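Side-chain contacts in beta-n-acetylhexosaminidase (Streptococcus pneumoniae, PDB 4AZI), which hydrolyses terminal non-reducing N-acetyl-D-hexosamine residues from beta-linked glycans, as one of the tandem family 20 catalytic modules of the pneumococcal exo-beta-D-N-acetylglucosaminidase StrH: residues 136-141 against 145-150; 195-198 against 202-205; 304-309 against 347-352. The protein carries 2 engineered substitutions. One frame throughout, in Å; residues are numbered along the deposited sequence.

Contact 1: residues 136-141 against 145-150; sequences PQAHFD and KTTMDL
Ala-138 and Thr-147 meet through both backbone and side chain: Ala-138 N donates to Thr-147 O at 2.9 Å, and Ala-138 CB rests on Thr-147 CG2 at 3.8 Å. A second backbone bond, Asp-149 N to Pro-136 O at 2.9 Å, is nearly straight, with 169° at the hydrogen. Between the two bonds Gln-137 and Met-148 form an antiparallel non-hydrogen-bonded pair with CA atoms 4.6 Å apart, and each sends a CA-H to a carbonyl oxygen: Met-148 CA lies 3.3 Å from Pro-136 O, Gln-137 CA 3.4 Å from Thr-147 O. Asp-149 touches with its CB, 3.4 Å from Gln-137 O. Its CG is anti to the backbone N (chi1 173°), carrying the carboxylate off the bridge to where OD1 accepts from Lys-151 N.

The side chains of the central pair diverge. Gln-137 NE2 bonds Glu-129 on helix 122-130, whereas Met-148 packs on Met-156 and Val-159 of helix 153-170, so the bridge ties the long connection after barrel strand 110-117 to both helices. Thr-147 splits its branches: CG2 serves the Ala-138 methyl, and OG1, lying beside its own backbone N, donates to Thr-146 OG1 at 3.0 Å while accepting from Ala-185 N.

Pro-136 O and Thr-147 O thus each gather one N-H and one CA-H. Direction and register come from the main chain, with one methyl-methyl touch added, leaving Gln-137 and Thr-147 to link the loop to Glu-129 and Ala-185.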
# COMPACT_ATOMS: atom_id res chain seq x y z
N PRO A 136 4.95 -25.27 -6.14
CA PRO A 136 5.26 -23.88 -6.49
C PRO A 136 6.15 -23.20 -5.45
O PRO A 136 6.59 -22.08 -5.67
CB PRO A 136 3.88 -23.22 -6.52
CG PRO A 136 3.10 -23.98 -5.51
CD PRO A 136 3.58 -25.40 -5.60
N GLN A 137 6.41 -23.88 -4.34
CA GLN A 137 7.08 -23.27 -3.19
C GLN A 137 8.59 -23.27 -3.32
O GLN A 137 9.20 -24.24 -3.78
CB GLN A 137 6.70 -23.98 -1.89
CG GLN A 137 5.21 -23.96 -1.57
CD GLN A 137 4.50 -25.21 -2.07
OE1 GLN A 137 5.05 -25.98 -2.85
NE2 GLN A 137 3.26 -25.39 -1.63
N ALA A 138 9.20 -22.16 -2.91
CA ALA A 138 10.63 -22.10 -2.68
C ALA A 138 10.94 -23.10 -1.57
O ALA A 138 10.12 -23.34 -0.68
CB ALA A 138 11.05 -20.70 -2.28
N HIS A 139 12.13 -23.67 -1.64
CA HIS A 139 12.56 -24.75 -0.76
C HIS A 139 14.00 -24.51 -0.38
O HIS A 139 14.91 -24.66 -1.20
CB HIS A 139 12.35 -26.07 -1.51
CG HIS A 139 12.81 -27.30 -0.76
ND1 HIS A 139 12.83 -28.52 -1.33
CD2 HIS A 139 13.26 -27.48 0.55
CE1 HIS A 139 13.28 -29.43 -0.45
NE2 HIS A 139 13.54 -28.79 0.70
N PHE A 140 14.21 -24.10 0.87
CA PHE A 140 15.54 -23.85 1.42
C PHE A 140 15.76 -24.70 2.68
O PHE A 140 15.89 -25.92 2.57
CB PHE A 140 15.77 -22.35 1.67
CG PHE A 140 15.75 -21.51 0.41
CD1 PHE A 140 16.78 -21.61 -0.53
CD2 PHE A 140 14.71 -20.63 0.16
CE1 PHE A 140 16.77 -20.85 -1.69
CE2 PHE A 140 14.69 -19.86 -1.01
CZ PHE A 140 15.72 -19.98 -1.93
N ASP A 141 15.79 -24.07 3.86
CA ASP A 141 15.89 -24.80 5.14
C ASP A 141 14.71 -25.72 5.36
O ASP A 141 14.79 -26.69 6.11
CB ASP A 141 15.95 -23.83 6.31
CG ASP A 141 17.23 -23.04 6.37
OD1 ASP A 141 18.10 -23.19 5.49
OD2 ASP A 141 17.35 -22.24 7.32
N LYS A 145 6.13 -21.71 3.18
CA LYS A 145 4.68 -21.55 3.09
C LYS A 145 4.29 -20.21 2.49
O LYS A 145 3.11 -19.96 2.26
CB LYS A 145 4.03 -21.73 4.46
CG LYS A 145 4.16 -23.14 4.99
CD LYS A 145 2.87 -23.56 5.67
CE LYS A 145 2.53 -25.00 5.31
NZ LYS A 145 1.94 -25.13 3.95
N THR A 146 5.28 -19.36 2.22
CA THR A 146 5.00 -17.97 1.84
C THR A 146 5.47 -17.60 0.45
O THR A 146 4.93 -16.67 -0.15
CB THR A 146 5.64 -16.95 2.82
OG1 THR A 146 7.07 -17.02 2.72
CG2 THR A 146 5.21 -17.22 4.25
N THR A 147 6.47 -18.33 -0.04
CA THR A 147 7.28 -17.85 -1.16
C THR A 147 7.36 -18.82 -2.34
O THR A 147 7.42 -20.04 -2.16
CB THR A 147 8.70 -17.52 -0.65
OG1 THR A 147 8.62 -16.41 0.25
CG2 THR A 147 9.62 -17.17 -1.79
N MET A 148 7.37 -18.25 -3.55
CA MET A 148 7.43 -19.01 -4.78
C MET A 148 8.87 -19.33 -5.21
O MET A 148 9.77 -18.51 -5.07
CB MET A 148 6.70 -18.26 -5.89
CG MET A 148 6.94 -18.78 -7.31
SD MET A 148 5.87 -18.03 -8.55
CE MET A 148 6.19 -16.28 -8.32
N ASP A 149 9.04 -20.54 -5.75
CA ASP A 149 10.29 -21.01 -6.35
C ASP A 149 10.53 -20.31 -7.69
O ASP A 149 9.77 -20.50 -8.64
CB ASP A 149 10.23 -22.54 -6.53
CG ASP A 149 11.42 -23.11 -7.31
OD1 ASP A 149 12.43 -22.40 -7.52
OD2 ASP A 149 11.34 -24.29 -7.72
N LEU A 150 11.59 -19.52 -7.76
CA LEU A 150 11.90 -18.73 -8.96
C LEU A 150 12.34 -19.55 -10.18
O LEU A 150 12.41 -19.03 -11.30
CB LEU A 150 12.95 -17.66 -8.63
CG LEU A 150 12.56 -16.59 -7.62
CD1 LEU A 150 13.77 -15.74 -7.28
CD2 LEU A 150 11.40 -15.73 -8.13

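Contact 2: residues 195-198 against 202-205; sequences YYLK and LYGK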
# COMPACT_ATOMS: atom_id res chain seq x y z
N TYR A 195 20.35 -13.29 1.18
CA TYR A 195 21.57 -14.06 1.34
C TYR A 195 21.42 -15.45 0.69
O TYR A 195 22.32 -15.90 -0.00
CB TYR A 195 21.96 -14.15 2.83
CG TYR A 195 23.26 -14.89 3.09
CD1 TYR A 195 24.47 -14.40 2.61
CD2 TYR A 195 23.26 -16.06 3.84
CE1 TYR A 195 25.66 -15.08 2.85
CE2 TYR A 195 24.44 -16.74 4.09
CZ TYR A 195 25.64 -16.25 3.59
OH TYR A 195 26.80 -16.94 3.84
N TYR A 196 20.27 -16.10 0.86
CA TYR A 196 20.03 -17.43 0.26
C TYR A 196 19.94 -17.39 -1.27
O TYR A 196 20.50 -18.26 -1.95
CB TYR A 196 18.80 -18.11 0.85
CG TYR A 196 19.02 -18.81 2.17
CD1 TYR A 196 19.40 -18.10 3.31
CD2 TYR A 196 18.81 -20.18 2.30
CE1 TYR A 196 19.58 -18.73 4.53
CE2 TYR A 196 18.98 -20.83 3.52
CZ TYR A 196 19.37 -20.10 4.63
OH TYR A 196 19.54 -20.72 5.84
N LEU A 197 19.25 -16.38 -1.80
CA LEU A 197 19.21 -16.16 -3.25
C LEU A 197 20.61 -16.01 -3.85
O LEU A 197 20.92 -16.67 -4.85
CB LEU A 197 18.36 -14.94 -3.61
CG LEU A 197 16.84 -15.06 -3.58
CD1 LEU A 197 16.24 -13.72 -3.95
CD2 LEU A 197 16.34 -16.14 -4.53
N LYS A 198 21.46 -15.17 -3.25
CA LYS A 198 22.81 -14.95 -3.78
C LYS A 198 23.66 -16.22 -3.72
O LYS A 198 24.36 -16.57 -4.68
CB LYS A 198 23.51 -13.77 -3.09
CG LYS A 198 22.92 -12.42 -3.47
CD LYS A 198 23.82 -11.24 -3.09
CE LYS A 198 23.33 -9.98 -3.80
NZ LYS A 198 23.91 -8.70 -3.29
N LEU A 202 20.54 -17.28 -7.42
CA LEU A 202 19.16 -17.03 -7.86
C LEU A 202 18.69 -15.55 -7.75
O LEU A 202 17.54 -15.24 -8.08
CB LEU A 202 18.18 -17.95 -7.11
CG LEU A 202 18.26 -19.47 -7.35
CD1 LEU A 202 17.49 -20.22 -6.28
CD2 LEU A 202 17.71 -19.81 -8.73
N TYR A 203 19.57 -14.66 -7.27
CA TYR A 203 19.23 -13.23 -7.11
C TYR A 203 18.99 -12.54 -8.46
O TYR A 203 18.10 -11.70 -8.59
CB TYR A 203 20.30 -12.50 -6.30
CG TYR A 203 20.03 -11.03 -5.99
CD1 TYR A 203 18.92 -10.64 -5.23
CD2 TYR A 203 20.91 -10.03 -6.42
CE1 TYR A 203 18.69 -9.30 -4.93
CE2 TYR A 203 20.68 -8.68 -6.12
CZ TYR A 203 19.56 -8.33 -5.37
OH TYR A 203 19.31 -7.01 -5.07
N GLY A 204 19.80 -12.90 -9.46
CA GLY A 204 19.60 -12.47 -10.84
C GLY A 204 18.23 -12.86 -11.38
O GLY A 204 17.60 -12.11 -12.14
N LYS A 205 17.76 -14.03 -10.97
CA LYS A 205 16.44 -14.49 -11.37
C LYS A 205 15.34 -13.73 -10.62
O LYS A 205 14.27 -13.50 -11.17
CB LYS A 205 16.31 -16.01 -11.25
CG LYS A 205 17.16 -16.73 -12.30
CD LYS A 205 17.24 -18.24 -12.08
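A tight corner between two helices, in the beta-alpha-beta crossover from barrel strand 176-180 to 223-227, brings these residues together: helix 193-199 ends, the chain turns, and helix 203-219 begins. The corner is held by Leu-197 O, which accepts from Leu-202 N five residues on, at 2.7 Å with 163° at the hydrogen. Tyr-203 N adds a weak, strongly bent bond to the same oxygen at 3.4 Å.

Side chains pack around the turn. Leu-197 reaches across Leu-202 at about a right angle, its CD2 branch meeting Leu-202 CB at 3.6 Å; the CD1 branch lies instead at the edge of the Tyr-203 ring, near its plane. Lys-198 runs alongside Tyr-203 in the same direction. With CG of Tyr-203 anti to its own N (chi1 -177°), the ring stands beside the lysine chain, extended beyond CG, whose CE sits over one face, 4.0 Å from the ring centroid, in a CH-pi contact. The nearest ring atom is Tyr-203 CD2, 3.6 Å from Lys-198 CE; lower down, Lys-198 CG packs on Tyr-203 CB at 3.9 Å.

The ring thus has a methylene over one face and a methyl near its edge, and its hydroxyl bonds would further restrain its position: Tyr-203 OH hydrogen-bonds both Gly-230 O and Tyr-233 N. Lys-198 NZ makes a weak bond to Tyr-233 O.

Contact 3: residues 304-309 against 347-352; sequences TPFNQL and TAFADH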
# COMPACT_ATOMS: atom_id res chain seq x y z
N THR A 304 9.82 10.94 14.79
CA THR A 304 10.47 10.76 13.49
C THR A 304 9.96 11.82 12.53
O THR A 304 8.75 11.94 12.37
CB THR A 304 10.16 9.37 12.91
OG1 THR A 304 10.50 8.36 13.87
CG2 THR A 304 10.95 9.13 11.61
N PRO A 305 10.86 12.60 11.89
CA PRO A 305 10.37 13.61 10.94
C PRO A 305 9.67 13.01 9.71
O PRO A 305 9.98 11.88 9.30
CB PRO A 305 11.64 14.37 10.56
CG PRO A 305 12.55 14.20 11.73
CD PRO A 305 12.29 12.79 12.19
N PHE A 306 8.72 13.77 9.17
CA PHE A 306 7.89 13.34 8.03
C PHE A 306 8.75 12.91 6.86
O PHE A 306 8.44 11.94 6.17
CB PHE A 306 6.97 14.50 7.61
CG PHE A 306 6.08 14.20 6.44
CD1 PHE A 306 4.83 13.63 6.63
CD2 PHE A 306 6.47 14.53 5.14
CE1 PHE A 306 3.99 13.38 5.54
CE2 PHE A 306 5.64 14.27 4.05
CZ PHE A 306 4.39 13.70 4.26
N ASN A 307 9.83 13.65 6.63
CA ASN A 307 10.73 13.38 5.52
C ASN A 307 11.87 12.41 5.86
O ASN A 307 12.70 12.11 4.99
CB ASN A 307 11.31 14.69 4.96
CG ASN A 307 10.29 15.48 4.13
OD1 ASN A 307 9.41 14.91 3.49
ND2 ASN A 307 10.42 16.80 4.14
N GLN A 308 11.92 11.90 7.09
CA GLN A 308 13.07 11.08 7.48
C GLN A 308 12.98 9.63 7.00
O GLN A 308 12.11 8.89 7.43
CB GLN A 308 13.32 11.14 8.98
CG GLN A 308 14.49 10.30 9.44
CD GLN A 308 14.94 10.66 10.83
OE1 GLN A 308 15.41 11.77 11.08
NE2 GLN A 308 14.81 9.71 11.76
N LEU A 309 13.87 9.23 6.10
CA LEU A 309 13.92 7.84 5.66
C LEU A 309 14.58 6.99 6.75
O LEU A 309 15.46 7.47 7.46
CB LEU A 309 14.65 7.70 4.32
CG LEU A 309 13.87 8.27 3.12
CD1 LEU A 309 14.82 8.70 2.01
CD2 LEU A 309 12.85 7.28 2.59
N THR A 347 -4.58 10.37 13.25
CA THR A 347 -4.76 11.75 13.71
C THR A 347 -3.44 12.34 14.23
O THR A 347 -3.10 13.48 13.90
CB THR A 347 -5.86 11.84 14.79
OG1 THR A 347 -7.09 11.31 14.26
CG2 THR A 347 -6.08 13.27 15.24
N ALA A 348 -2.71 11.56 15.02
CA ALA A 348 -1.41 11.96 15.56
C ALA A 348 -0.40 12.34 14.46
O ALA A 348 0.25 13.38 14.55
CB ALA A 348 -0.85 10.88 16.46
N PHE A 349 -0.30 11.50 13.43
CA PHE A 349 0.58 11.76 12.27
C PHE A 349 0.17 13.05 11.54
O PHE A 349 1.02 13.85 11.17
CB PHE A 349 0.58 10.55 11.33
CG PHE A 349 1.71 10.55 10.32
CD1 PHE A 349 3.01 10.92 10.68
CD2 PHE A 349 1.48 10.13 9.01
CE1 PHE A 349 4.05 10.90 9.75
CE2 PHE A 349 2.51 10.11 8.07
CZ PHE A 349 3.80 10.49 8.44
N ALA A 350 -1.14 13.25 11.35
CA ALA A 350 -1.63 14.47 10.72
C ALA A 350 -1.37 15.69 11.60
O ALA A 350 -0.91 16.73 11.10
CB ALA A 350 -3.12 14.34 10.39
N ASP A 351 -1.64 15.57 12.90
CA ASP A 351 -1.46 16.68 13.84
C ASP A 351 -0.01 17.13 14.01
O ASP A 351 0.25 18.32 14.20
CB ASP A 351 -2.07 16.34 15.21
CG ASP A 351 -3.57 16.53 15.23
OD1 ASP A 351 -4.11 17.15 14.28
OD2 ASP A 351 -4.22 16.07 16.19
N HIS A 352 0.92 16.19 13.94
CA HIS A 352 2.34 16.51 14.03
C HIS A 352 2.89 17.11 12.76
O HIS A 352 4.00 17.65 12.76
CB HIS A 352 3.15 15.27 14.43
CG HIS A 352 3.08 14.94 15.90
ND1 HIS A 352 3.45 15.81 16.86
CD2 HIS A 352 2.67 13.79 16.55
CE1 HIS A 352 3.29 15.24 18.07
NE2 HIS A 352 2.81 14.00 17.88
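Phe-306 and Phe-349 meet ring to ring where the loop between helix 294-303 and strand 321-329 faces helix 339-352, beside strand 321-329, the last of the eight in the TIM barrel. Phe-306 occupies the second position of a type I beta turn from Pro-305 to Gln-308, closed by Gln-308 N to Pro-305 O at 2.9 Å. Its own carbonyl oxygen is bonded to Ser-324 OG, a bond that ties the turn to strand 321-329.

From that backbone the Phe-306 CB leaves across the line to the helix rather than straight at it. CG lies anti to the backbone N (chi1 179°), which carries the ring closer to Phe-349. One side of the ring then makes the touch: CD1 comes to 3.8 Å from Phe-349 CZ, and CE1 follows at 4.1 Å from the same atom. The Phe-306 ring is also stacked with Tyr-356, and its side chain touches Asn-353, both a little further along the chain than segment 347-352.

The two ring planes are only 24° apart, yet the centroids are 5.8 Å from each other, and the rings are slid so far that they barely overlap; the pairing is apolar packing at one corner rather than a full stack. No hydrogen bond joins the segments. Phe-349 is buried against Ser-324 and Leu-326 of strand 321-329, Thr-301 of helix 294-303 and Tyr-39, so it packs between helix 339-352 and barrel strand 321-329. Its closest atom to Phe-306 is CZ; the neighbouring Phe-349 CE1 stands 4.2 Å from Phe-306 CD1.

In the fold
Contacts 1 and 2 are neighbours, their centres 13 Å apart. Asp-141 OD1 and Tyr-196 OH, 2.9 Å from each other, probably form a hydrogen bond, and Leu-150 CD1 packs on Leu-197 CD2 at 3.8 Å. Both contacts also lean on Tyr-184, which follows the inhibitor-pocket residues Asp-182 and Glu-183. The side chain of Thr-147 is about 11 Å from the bound inhibitor OAN and that of Leu-197 about 14 Å, so both belong to the surroundings of the pocket, not its lining. Contact 3 lies on the opposite side of the chain's centre from contact 1, about 24 Å away between nearest atoms, and about 17 Å from contact 2.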